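Local coordinates for protein actibind (Aspergillus niger, PDB 3D3Z) that probably cleaves RNA with little base specificity and a preference for adenylic acid, as a secreted glycoprotein ribonuclease of the T2 family, at residues H51-D56 / Q141-L146; S45-I50 / K92-D97; E64-S69 / G116-T121. One frame throughout, in Å; residues are numbered along the deposited sequence.

Contact 1: residues H51-D56 / Q141-L146. With D3Z (1-(5-deoxy-beta-L-xylofuranosyl)pyrimidine-2,4(1H,3H)-dione), chain E.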
loop_
_atom_site.group_PDB
_atom_site.type_symbol
_atom_site.label_atom_id
_atom_site.label_comp_id
_atom_site.label_asym_id
_atom_site.label_seq_id
_atom_site.Cartn_x
_atom_site.Cartn_y
_atom_site.Cartn_z
ATOM N N HIS A 51 3.238 3.529 -2.667
ATOM C CA HIS A 51 2.961 3.063 -4.008
ATOM C C HIS A 51 1.439 2.816 -4.140
ATOM O O HIS A 51 0.794 3.345 -5.016
ATOM C CB HIS A 51 3.779 1.796 -4.308
ATOM C CG HIS A 51 3.721 1.333 -5.743
ATOM N ND1 HIS A 51 4.525 0.310 -6.208
ATOM C CD2 HIS A 51 3.000 1.758 -6.812
ATOM C CE1 HIS A 51 4.284 0.117 -7.498
ATOM N NE2 HIS A 51 3.379 1.002 -7.893
ATOM N N GLY A 52 0.903 1.981 -3.279
ATOM C CA GLY A 52 -0.534 1.649 -3.273
ATOM C C GLY A 52 -1.027 0.654 -2.241
ATOM O O GLY A 52 -0.381 0.401 -1.229
ATOM N N LEU A 53 -2.209 0.123 -2.534
ATOM C CA LEU A 53 -2.866 -0.942 -1.810
ATOM C C LEU A 53 -3.508 -1.852 -2.853
ATOM O O LEU A 53 -4.324 -1.399 -3.630
ATOM C CB LEU A 53 -3.915 -0.359 -0.838
ATOM C CG LEU A 53 -4.708 -1.405 -0.013
ATOM C CD1 LEU A 53 -3.800 -2.185 1.007
ATOM C CD2 LEU A 53 -5.888 -0.677 0.716
ATOM N N TRP A 54 -3.090 -3.114 -2.892
ATOM C CA TRP A 54 -3.430 -4.029 -3.957
ATOM C C TRP A 54 -4.082 -5.264 -3.405
ATOM O O TRP A 54 -3.523 -5.903 -2.485
ATOM C CB TRP A 54 -2.171 -4.505 -4.736
ATOM C CG TRP A 54 -1.246 -3.451 -5.215
ATOM C CD1 TRP A 54 -1.530 -2.119 -5.458
ATOM C CD2 TRP A 54 0.112 -3.637 -5.571
ATOM N NE1 TRP A 54 -0.385 -1.457 -5.873
ATOM C CE2 TRP A 54 0.628 -2.375 -5.986
ATOM C CE3 TRP A 54 0.966 -4.736 -5.555
ATOM C CZ2 TRP A 54 1.971 -2.191 -6.369
ATOM C CZ3 TRP A 54 2.312 -4.553 -5.959
ATOM C CH2 TRP A 54 2.795 -3.286 -6.350
ATOM N N PRO A 55 -5.248 -5.624 -3.949
ATOM C CA PRO A 55 -5.864 -6.939 -3.689
ATOM C C PRO A 55 -5.256 -8.089 -4.541
ATOM O O PRO A 55 -5.371 -8.103 -5.761
ATOM C CB PRO A 55 -7.342 -6.708 -4.047
ATOM C CG PRO A 55 -7.309 -5.593 -5.101
ATOM C CD PRO A 55 -6.081 -4.784 -4.843
ATOM N N ASP A 56 -4.578 -9.019 -3.897
ATOM C CA ASP A 56 -4.111 -10.189 -4.573
ATOM C C ASP A 56 -5.065 -11.295 -4.197
ATOM O O ASP A 56 -5.588 -11.365 -3.049
ATOM C CB ASP A 56 -2.730 -10.621 -4.067
ATOM C CG ASP A 56 -1.540 -9.917 -4.767
ATOM O OD1 ASP A 56 -1.711 -8.862 -5.443
ATOM O OD2 ASP A 56 -0.418 -10.488 -4.586
ATOM N N GLN A 141 -7.927 7.508 1.641
ATOM C CA GLN A 141 -7.814 7.572 3.114
ATOM C C GLN A 141 -7.320 6.266 3.772
ATOM O O GLN A 141 -6.429 6.316 4.601
ATOM C CB GLN A 141 -9.123 8.065 3.787
ATOM C CG GLN A 141 -8.895 8.419 5.275
ATOM C CD GLN A 141 -7.928 9.559 5.505
ATOM O OE1 GLN A 141 -8.197 10.694 5.118
ATOM N NE2 GLN A 141 -6.862 9.300 6.254
ATOM N N GLN A 142 -7.873 5.132 3.380
ATOM C CA GLN A 142 -7.524 3.811 3.954
ATOM C C GLN A 142 -6.036 3.479 3.670
ATOM O O GLN A 142 -5.315 3.061 4.538
ATOM C CB GLN A 142 -8.431 2.752 3.332
ATOM C CG GLN A 142 -8.268 1.343 3.889
ATOM C CD GLN A 142 -8.486 1.228 5.367
ATOM O OE1 GLN A 142 -9.448 1.770 5.899
ATOM N NE2 GLN A 142 -7.609 0.515 6.036
ATOM N N VAL A 143 -5.601 3.677 2.420
ATOM C CA VAL A 143 -4.171 3.427 2.042
ATOM C C VAL A 143 -3.254 4.223 2.964
ATOM O O VAL A 143 -2.297 3.705 3.604
ATOM C CB VAL A 143 -3.896 3.766 0.550
ATOM C CG1 VAL A 143 -2.393 3.497 0.234
ATOM C CG2 VAL A 143 -4.818 2.971 -0.329
ATOM N N VAL A 144 -3.585 5.490 3.110
ATOM C CA VAL A 144 -2.836 6.408 3.973
ATOM C C VAL A 144 -2.841 5.936 5.417
ATOM O O VAL A 144 -1.784 5.889 6.083
ATOM C CB VAL A 144 -3.351 7.887 3.864
ATOM C CG1 VAL A 144 -2.850 8.766 5.075
ATOM C CG2 VAL A 144 -2.881 8.541 2.519
ATOM N N ASP A 145 -4.028 5.545 5.904
ATOM C CA ASP A 145 -4.139 5.083 7.288
ATOM C C ASP A 145 -3.220 3.868 7.557
ATOM O O ASP A 145 -2.547 3.810 8.577
ATOM C CB ASP A 145 -5.591 4.711 7.642
ATOM C CG ASP A 145 -6.508 5.921 7.757
ATOM O OD1 ASP A 145 -6.025 7.057 7.870
ATOM O OD2 ASP A 145 -7.717 5.689 7.791
ATOM N N LEU A 146 -3.215 2.924 6.637
ATOM C CA LEU A 146 -2.386 1.703 6.775
ATOM C C LEU A 146 -0.895 2.021 6.618
ATOM O O LEU A 146 -0.061 1.601 7.432
ATOM C CB LEU A 146 -2.832 0.697 5.751
ATOM C CG LEU A 146 -2.334 -0.720 5.956
ATOM C CD1 LEU A 146 -2.811 -1.315 7.296
ATOM C CD2 LEU A 146 -2.844 -1.531 4.771
HETATM N N1 D3Z E . 5.726 5.108 -10.722
HETATM C C2 D3Z E . 5.106 6.372 -10.674
HETATM N N3 D3Z E . 5.344 7.180 -9.644
HETATM C C4 D3Z E . 6.147 6.825 -8.640
HETATM C C5 D3Z E . 6.751 5.596 -8.681
HETATM C C6 D3Z E . 6.532 4.730 -9.743
HETATM O O2 D3Z E . 4.340 6.758 -11.581
HETATM O O4 D3Z E . 6.386 7.576 -7.672
HETATM C "C1'" D3Z E . 5.478 4.206 -11.817
HETATM C "C2'" D3Z E . 4.125 4.599 -12.373
HETATM O "O2'" D3Z E . 4.281 5.173 -13.683
HETATM C "C3'" D3Z E . 3.271 3.344 -12.314
HETATM C "C4'" D3Z E . 4.149 2.237 -11.760
HETATM O "O3'" D3Z E . 2.163 3.533 -11.450
HETATM O "O4'" D3Z E . 5.383 2.852 -11.338
HETATM C "C5'" D3Z E . 3.424 1.533 -10.619
#

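Contact 2: residues S45-I50 / K92-D97. Unlike the reference sequence in segment 45-50: Asp46 (reference Gly). With D3Z (1-(5-deoxy-beta-L-xylofuranosyl)pyrimidine-2,4(1H,3H)-dione), chain E; EDO (1,2-ethanediol), chain F.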
loop_
_atom_site.group_PDB
_atom_site.type_symbol
_atom_site.label_atom_id
_atom_site.label_comp_id
_atom_site.label_asym_id
_atom_site.label_seq_id
_atom_site.Cartn_x
_atom_site.Cartn_y
_atom_site.Cartn_z
ATOM N N SER A 45 13.569 12.941 3.183
ATOM C CA SER A 45 14.864 12.243 3.078
ATOM C C SER A 45 14.862 10.990 3.968
ATOM O O SER A 45 15.612 10.038 3.707
ATOM C CB SER A 45 16.003 13.185 3.475
ATOM O OG SER A 45 16.034 13.390 4.873
ATOM N N ASP A 46 14.006 10.987 5.000
ATOM C CA ASP A 46 13.955 9.903 5.983
ATOM C C ASP A 46 12.594 9.196 6.060
ATOM O O ASP A 46 12.156 8.733 7.126
ATOM C CB ASP A 46 14.343 10.436 7.368
ATOM C CG ASP A 46 13.423 11.514 7.876
ATOM O OD1 ASP A 46 12.588 12.105 7.119
ATOM O OD2 ASP A 46 13.551 11.793 9.073
ATOM N N SER A 47 11.941 9.067 4.914
ATOM C CA SER A 47 10.739 8.277 4.839
ATOM C C SER A 47 10.623 7.659 3.479
ATOM O O SER A 47 10.949 8.262 2.478
ATOM C CB SER A 47 9.470 9.127 5.117
ATOM O OG SER A 47 8.290 8.314 5.061
ATOM N N TRP A 48 10.101 6.458 3.477
ATOM C CA TRP A 48 9.611 5.830 2.277
ATOM C C TRP A 48 8.296 6.531 1.937
ATOM O O TRP A 48 7.764 7.318 2.748
ATOM C CB TRP A 48 9.403 4.342 2.518
ATOM C CG TRP A 48 10.704 3.542 2.650
ATOM C CD1 TRP A 48 11.710 3.725 3.556
ATOM C CD2 TRP A 48 11.091 2.434 1.831
ATOM N NE1 TRP A 48 12.728 2.793 3.327
ATOM C CE2 TRP A 48 12.365 1.987 2.280
ATOM C CE3 TRP A 48 10.504 1.795 0.743
ATOM C CZ2 TRP A 48 13.045 0.937 1.666
ATOM C CZ3 TRP A 48 11.192 0.736 0.128
ATOM C CH2 TRP A 48 12.435 0.324 0.592
ATOM N N THR A 49 7.805 6.246 0.734
ATOM C CA THR A 49 6.538 6.777 0.201
ATOM C C THR A 49 5.596 5.644 -0.234
ATOM O O THR A 49 5.984 4.482 -0.341
ATOM C CB THR A 49 6.809 7.704 -0.961
ATOM O OG1 THR A 49 7.633 7.065 -1.930
ATOM C CG2 THR A 49 7.535 8.952 -0.463
ATOM N N ILE A 50 4.337 6.004 -0.489
ATOM C CA ILE A 50 3.286 5.104 -0.880
ATOM C C ILE A 50 3.371 4.796 -2.363
ATOM O O ILE A 50 3.561 5.669 -3.204
ATOM C CB ILE A 50 1.811 5.688 -0.618
ATOM C CG1 ILE A 50 1.612 6.021 0.889
ATOM C CG2 ILE A 50 0.738 4.724 -1.170
ATOM C CD1 ILE A 50 0.413 6.973 1.247
ATOM N N LYS A 92 0.216 14.447 -1.757
ATOM C CA LYS A 92 1.269 15.154 -2.449
ATOM C C LYS A 92 2.662 14.933 -1.839
ATOM O O LYS A 92 3.653 14.815 -2.563
ATOM C CB LYS A 92 0.948 16.640 -2.471
ATOM C CG LYS A 92 -0.171 16.979 -3.423
ATOM C CD LYS A 92 -0.548 18.455 -3.297
ATOM C CE LYS A 92 -1.750 18.884 -4.160
ATOM N NZ LYS A 92 -2.503 20.111 -3.666
ATOM N N GLU A 93 2.716 14.831 -0.513
ATOM C CA GLU A 93 3.954 14.641 0.230
ATOM C C GLU A 93 4.440 13.167 0.260
ATOM O O GLU A 93 5.601 12.892 -0.049
ATOM C CB GLU A 93 3.785 15.193 1.659
ATOM C CG GLU A 93 4.954 14.900 2.566
ATOM C CD GLU A 93 6.297 15.480 2.093
ATOM O OE1 GLU A 93 6.329 16.298 1.186
ATOM O OE2 GLU A 93 7.309 15.054 2.612
ATOM N N TYR A 94 3.506 12.259 0.544
ATOM C CA TYR A 94 3.800 10.867 0.860
ATOM C C TYR A 94 3.345 9.862 -0.191
ATOM O O TYR A 94 3.749 8.735 -0.108
ATOM C CB TYR A 94 3.297 10.481 2.264
ATOM C CG TYR A 94 4.016 11.135 3.437
ATOM C CD1 TYR A 94 5.209 10.631 3.920
ATOM C CD2 TYR A 94 3.445 12.201 4.124
ATOM C CE1 TYR A 94 5.842 11.226 5.001
ATOM C CE2 TYR A 94 4.097 12.816 5.171
ATOM C CZ TYR A 94 5.287 12.316 5.613
ATOM O OH TYR A 94 5.951 12.914 6.664
ATOM N N TRP A 95 2.575 10.302 -1.187
ATOM C CA TRP A 95 2.196 9.474 -2.323
ATOM C C TRP A 95 2.587 10.180 -3.651
ATOM O O TRP A 95 1.864 10.162 -4.662
ATOM C CB TRP A 95 0.725 9.180 -2.242
ATOM C CG TRP A 95 0.283 8.007 -3.002
ATOM C CD1 TRP A 95 0.890 7.425 -4.077
ATOM C CD2 TRP A 95 -0.917 7.262 -2.768
ATOM N NE1 TRP A 95 0.172 6.354 -4.518
ATOM C CE2 TRP A 95 -0.956 6.238 -3.748
ATOM C CE3 TRP A 95 -1.979 7.375 -1.829
ATOM C CZ2 TRP A 95 -1.998 5.283 -3.790
ATOM C CZ3 TRP A 95 -3.012 6.408 -1.865
ATOM C CH2 TRP A 95 -3.032 5.432 -2.878
ATOM N N PRO A 96 3.813 10.718 -3.706
ATOM C CA PRO A 96 4.196 11.407 -4.917
ATOM C C PRO A 96 4.502 10.472 -6.119
ATOM O O PRO A 96 4.894 9.283 -5.944
ATOM C CB PRO A 96 5.454 12.146 -4.484
ATOM C CG PRO A 96 6.144 11.197 -3.535
ATOM C CD PRO A 96 4.936 10.635 -2.767
ATOM N N ASP A 97 4.254 10.993 -7.319
ATOM C CA ASP A 97 4.880 10.499 -8.503
ATOM C C ASP A 97 6.334 11.093 -8.573
ATOM O O ASP A 97 6.555 12.322 -8.493
ATOM C CB ASP A 97 4.002 10.776 -9.731
ATOM C CG ASP A 97 4.503 10.117 -10.961
ATOM O OD1 ASP A 97 5.598 10.461 -11.421
ATOM O OD2 ASP A 97 3.802 9.241 -11.477
HETATM N N1 D3Z E . 5.726 5.108 -10.722
HETATM C C2 D3Z E . 5.106 6.372 -10.674
HETATM N N3 D3Z E . 5.344 7.180 -9.644
HETATM C C4 D3Z E . 6.147 6.825 -8.640
HETATM C C5 D3Z E . 6.751 5.596 -8.681
HETATM C C6 D3Z E . 6.532 4.730 -9.743
HETATM O O2 D3Z E . 4.340 6.758 -11.581
HETATM O O4 D3Z E . 6.386 7.576 -7.672
HETATM C "C1'" D3Z E . 5.478 4.206 -11.817
HETATM C "C2'" D3Z E . 4.125 4.599 -12.373
HETATM O "O2'" D3Z E . 4.281 5.173 -13.683
HETATM C "C3'" D3Z E . 3.271 3.344 -12.314
HETATM C "C4'" D3Z E . 4.149 2.237 -11.760
HETATM O "O3'" D3Z E . 2.163 3.533 -11.450
HETATM O "O4'" D3Z E . 5.383 2.852 -11.338
HETATM C "C5'" D3Z E . 3.424 1.533 -10.619
HETATM C C1 EDO F . 8.144 16.232 -3.201
HETATM O O1 EDO F . 9.040 15.222 -3.705
HETATM C C2 EDO F . 6.877 15.545 -2.691
HETATM O O2 EDO F . 7.170 14.419 -1.844
HETATM O O HOH W 1 5.532 7.434 -3.846
#

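Contact 3: residues E64-S69 / G116-T121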
loop_
_atom_site.group_PDB
_atom_site.type_symbol
_atom_site.label_atom_id
_atom_site.label_comp_id
_atom_site.label_asym_id
_atom_site.label_seq_id
_atom_site.Cartn_x
_atom_site.Cartn_y
_atom_site.Cartn_z
ATOM N N GLU A 64 -6.961 -7.003 -12.201
ATOM C CA GLU A 64 -6.675 -5.599 -12.391
ATOM C C GLU A 64 -7.778 -5.007 -13.250
ATOM O O GLU A 64 -8.350 -5.700 -14.091
ATOM C CB GLU A 64 -5.308 -5.453 -13.070
ATOM C CG GLU A 64 -5.130 -6.281 -14.349
ATOM C CD GLU A 64 -3.717 -6.119 -14.910
ATOM O OE1 GLU A 64 -2.810 -6.816 -14.429
ATOM O OE2 GLU A 64 -3.503 -5.256 -15.762
ATOM N N TYR A 65 -8.053 -3.726 -13.051
ATOM C CA TYR A 65 -9.001 -2.981 -13.882
ATOM C C TYR A 65 -10.366 -3.657 -13.862
ATOM O O TYR A 65 -10.912 -4.045 -14.897
ATOM C CB TYR A 65 -8.452 -2.808 -15.293
ATOM C CG TYR A 65 -7.149 -1.992 -15.337
ATOM C CD1 TYR A 65 -7.162 -0.631 -15.124
ATOM C CD2 TYR A 65 -5.920 -2.603 -15.579
ATOM C CE1 TYR A 65 -6.004 0.116 -15.178
ATOM C CE2 TYR A 65 -4.719 -1.861 -15.581
ATOM C CZ TYR A 65 -4.774 -0.514 -15.414
ATOM O OH TYR A 65 -3.608 0.245 -15.427
ATOM N N CYS A 66 -10.892 -3.833 -12.656
ATOM C CA CYS A 66 -12.065 -4.740 -12.445
ATOM C C CYS A 66 -13.421 -4.059 -12.694
ATOM O O CYS A 66 -14.453 -4.726 -12.795
ATOM C CB CYS A 66 -12.063 -5.329 -11.042
ATOM S SG CYS A 66 -10.740 -6.465 -10.586
ATOM N N ASP A 67 -13.442 -2.746 -12.846
ATOM C CA ASP A 67 -14.722 -2.070 -13.131
ATOM C C ASP A 67 -14.557 -0.781 -13.862
ATOM O O ASP A 67 -14.364 0.275 -13.263
ATOM C CB ASP A 67 -15.506 -1.837 -11.852
ATOM C CG ASP A 67 -16.925 -1.314 -12.092
ATOM O OD1 ASP A 67 -17.328 -1.016 -13.250
ATOM O OD2 ASP A 67 -17.637 -1.201 -11.071
ATOM N N GLU A 68 -14.735 -0.879 -15.170
ATOM C CA GLU A 68 -14.567 0.224 -16.061
ATOM C C GLU A 68 -15.548 1.352 -15.778
ATOM O O GLU A 68 -15.241 2.509 -16.023
ATOM C CB GLU A 68 -14.736 -0.260 -17.497
ATOM C CG GLU A 68 -14.413 0.808 -18.505
ATOM C CD GLU A 68 -14.510 0.323 -19.937
ATOM O OE1 GLU A 68 -14.843 -0.894 -20.155
ATOM O OE2 GLU A 68 -14.260 1.186 -20.835
ATOM N N SER A 69 -16.693 1.016 -15.222
ATOM C CA SER A 69 -17.700 2.001 -14.906
ATOM C C SER A 69 -17.360 2.875 -13.696
ATOM O O SER A 69 -18.020 3.827 -13.440
ATOM C CB SER A 69 -19.043 1.316 -14.681
ATOM O OG SER A 69 -19.103 0.753 -13.415
ATOM N N GLY A 116 -7.844 -0.328 -6.817
ATOM C CA GLY A 116 -9.003 0.063 -5.963
ATOM C C GLY A 116 -10.310 -0.571 -6.464
ATOM O O GLY A 116 -11.125 -1.024 -5.659
ATOM N N THR A 117 -10.486 -0.631 -7.794
ATOM C CA THR A 117 -11.708 -1.161 -8.415
ATOM C C THR A 117 -11.846 -2.655 -8.234
ATOM O O THR A 117 -12.955 -3.193 -8.457
ATOM C CB THR A 117 -11.855 -0.851 -9.967
ATOM O OG1 THR A 117 -10.804 -1.475 -10.675
ATOM C CG2 THR A 117 -11.852 0.622 -10.266
ATOM N N CYS A 118 -10.759 -3.299 -7.787
ATOM C CA CYS A 118 -10.717 -4.737 -7.570
ATOM C C CYS A 118 -10.919 -5.147 -6.108
ATOM O O CYS A 118 -10.862 -6.334 -5.786
ATOM C CB CYS A 118 -9.375 -5.284 -8.144
ATOM S SG CYS A 118 -9.265 -5.172 -9.933
ATOM N N ILE A 119 -11.112 -4.181 -5.220
ATOM C CA ILE A 119 -11.379 -4.475 -3.810
ATOM C C ILE A 119 -12.923 -4.641 -3.682
ATOM O O ILE A 119 -13.700 -3.663 -3.717
ATOM C CB ILE A 119 -10.805 -3.384 -2.929
ATOM C CG1 ILE A 119 -9.295 -3.243 -3.197
ATOM C CG2 ILE A 119 -11.082 -3.669 -1.438
ATOM C CD1 ILE A 119 -8.602 -2.145 -2.405
ATOM N N ASN A 120 -13.367 -5.889 -3.586
ATOM C CA ASN A 120 -14.807 -6.158 -3.646
ATOM C C ASN A 120 -15.610 -5.486 -2.531
ATOM O O ASN A 120 -16.768 -5.119 -2.747
ATOM C CB ASN A 120 -15.084 -7.667 -3.700
ATOM C CG ASN A 120 -14.839 -8.327 -2.381
ATOM O OD1 ASN A 120 -13.712 -8.391 -1.940
ATOM N ND2 ASN A 120 -15.902 -8.747 -1.706
ATOM N N THR A 121 -15.006 -5.288 -1.354
ATOM C CA THR A 121 -15.713 -4.769 -0.185
ATOM C C THR A 121 -15.886 -3.212 -0.181
ATOM O O THR A 121 -16.495 -2.677 0.744
ATOM C CB THR A 121 -15.028 -5.186 1.117
ATOM O OG1 THR A 121 -13.670 -4.717 1.086
ATOM C CG2 THR A 121 -15.067 -6.742 1.325
#

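Contact 1: residues H51-D56 / Q141-L146
Leu53 carries most of the contact between segment 51-56 and segment 141-146, its side chain lying against Val143 and Leu146. The axes of the two short segments approach to 8.4 Å at an angle of 106°, and the contact uses one face of the helix, Gln142, Val143 and Leu146. The side chain of Leu53 sets out toward that face. The first carbon is already in contact: Leu53 CB lies 3.5 Å from Val143 CG2, tighter than usual for two carbons. CG then stands anti to the backbone N (chi1 179°), drawing the branch point back from the valine methyl, while the two side chains slide by each other in opposite directions. At the tip the methyls part company. Leu53 CD2 turns back to Val143 CG2 at 3.9 Å and just reaches Gln142 CG, the hydrocarbon part of a residue whose OE1 is taken by Gly211 N. Leu53 CD1 goes the other way and meets Leu146 CD2 at 3.9 Å, the two leucines crossing at about a right angle. Beside this row Val143 CG1 rests 4.0 Å from Gly52 O, a carbonyl oxygen hydrogen-bonded to Gln32 NE2 of the next strand. The side chain of His51 leaves the backbone away from the helix, and Trp54 CZ2 lies 3.4 Å above one face of the imidazole, toward its rim. The indole is itself tethered through NE1 to Glu111. His51 and Gly52 both oppose Thr33, a classic beta bulge in the pairing with strand 29-35. Residues 51-56 spell HGLWPD, the first conserved active-site sequence of the RNase T2 family: the predicted catalytic histidine serves the pocket while the leucine, two residues on, seats the sheet of this alpha+beta fold on a helix.

Contact 2: residues S45-I50 / K92-D97
Thr49, Ile50 and Pro96 share one bound water, gripped by three hydrogen bonds. Thr49 OG1 donates to it at 2.9 Å, and the water in turn donates to Ile50 O and Pro96 O, tying the start of strand 49-56 to the chain leaving helix 85-94 in the RNase T2 fold. With chi1 at 52°, Thr49 turns OG1 to the water and CG2 to Pro96 CD, 3.9 Å away. A direct bond crosses beside the water: Ile50 N donates to Tyr94 O at 2.8 Å, almost straight at 175°. The acceptor belongs to the last helical residue, for Trp95 is the first to leave helical backbone angles, and the strand thus uses a carbonyl at the helix's C-terminal end. Farther back, Ser47 OG lies at the edge of the Tyr94 ring, near its plane, and donates, in the carbonyl plane, to a lone pair of Trp48 O, 2.6 Å away. At the other end the chain runs into the ligand pocket, where Pro96 and Asp97 help line the site of the uracil nucleoside analogue, Asp97 OD2 lying 2.5 Å from the analogue's O2. The Ile50 side chain is buried over Trp95, whose ring also meets Trp108 and Phe107 edge-to-face. Ile50 CG2 makes a CH-pi contact, 3.5 Å from the centroid of the five-membered ring and 16° off its normal.

Contact 3: residues E64-S69 / G116-T121
The disulfide between Cys66 and Cys118 ties the loop that follows strand 49-56 to the end of the second conserved active-site sequence of the RNase T2 family, EWNKHGTC at residues 111-118. Cys66 SG and Cys118 SG are 2.1 Å apart with a right-handed dihedral of 102°. Both sulfurs stand anti to their own carbonyl carbons, beside the backbone N (chi1 close to -66° in each), the two half-cystines entering the bridge alike. Cys118 SG also packs against the backbone of the residues before Cys66, lying 3.6 Å from Glu64 CA. A polar link runs alongside: Cys66 N donates to Thr117 OG1 at 3.1 Å, a bent bond of 140°. That hydroxyl is at the same time bonded to Asn113 O of the preceding helical turn, so one oxygen joins the loop to the helix end. Thr117 CB faces Asp67 CB at 4.2 Å. Beyond them Asp67 closes an Asx turn, its OD1 taking Ser69 N at 2.9 Å and Ser69 OG from the same face of the carboxylate, while OD2 forms a salt bridge with Arg70. Gly116 to Ile119 make a type I turn at the C-terminal end of helix 104-116. Loop 64-69 lies across that end, with Tyr65 touching Lys114 and His110 of the helix, while Cys118 and Ile119 rest on Pro55 of strand 49-56.

In the fold
Contacts 1 and 2 use successive parts of strand 49-56, with centres about 14 Å apart, and both reach the bound nucleoside analogue. They meet at helix 134-147, where Val143 CG1 lies 3.6 Å from Ile50 CG2. Separately, Trp95 NE1 approaches His51 O to 3.1 Å, at best a weak hydrogen bond. Contact 3 is nested within the loop closed by contact 1 and adjoins its far end, Pro55 CG being 3.7 Å from Cys118 CB. Contacts 2 and 3 lie on opposite sides of the chain's centre, their nearest atoms about 8 Å apart. Between them stand the predicted catalytic residues, His51 on the strand and Glu111 and His115 on helix 104-116.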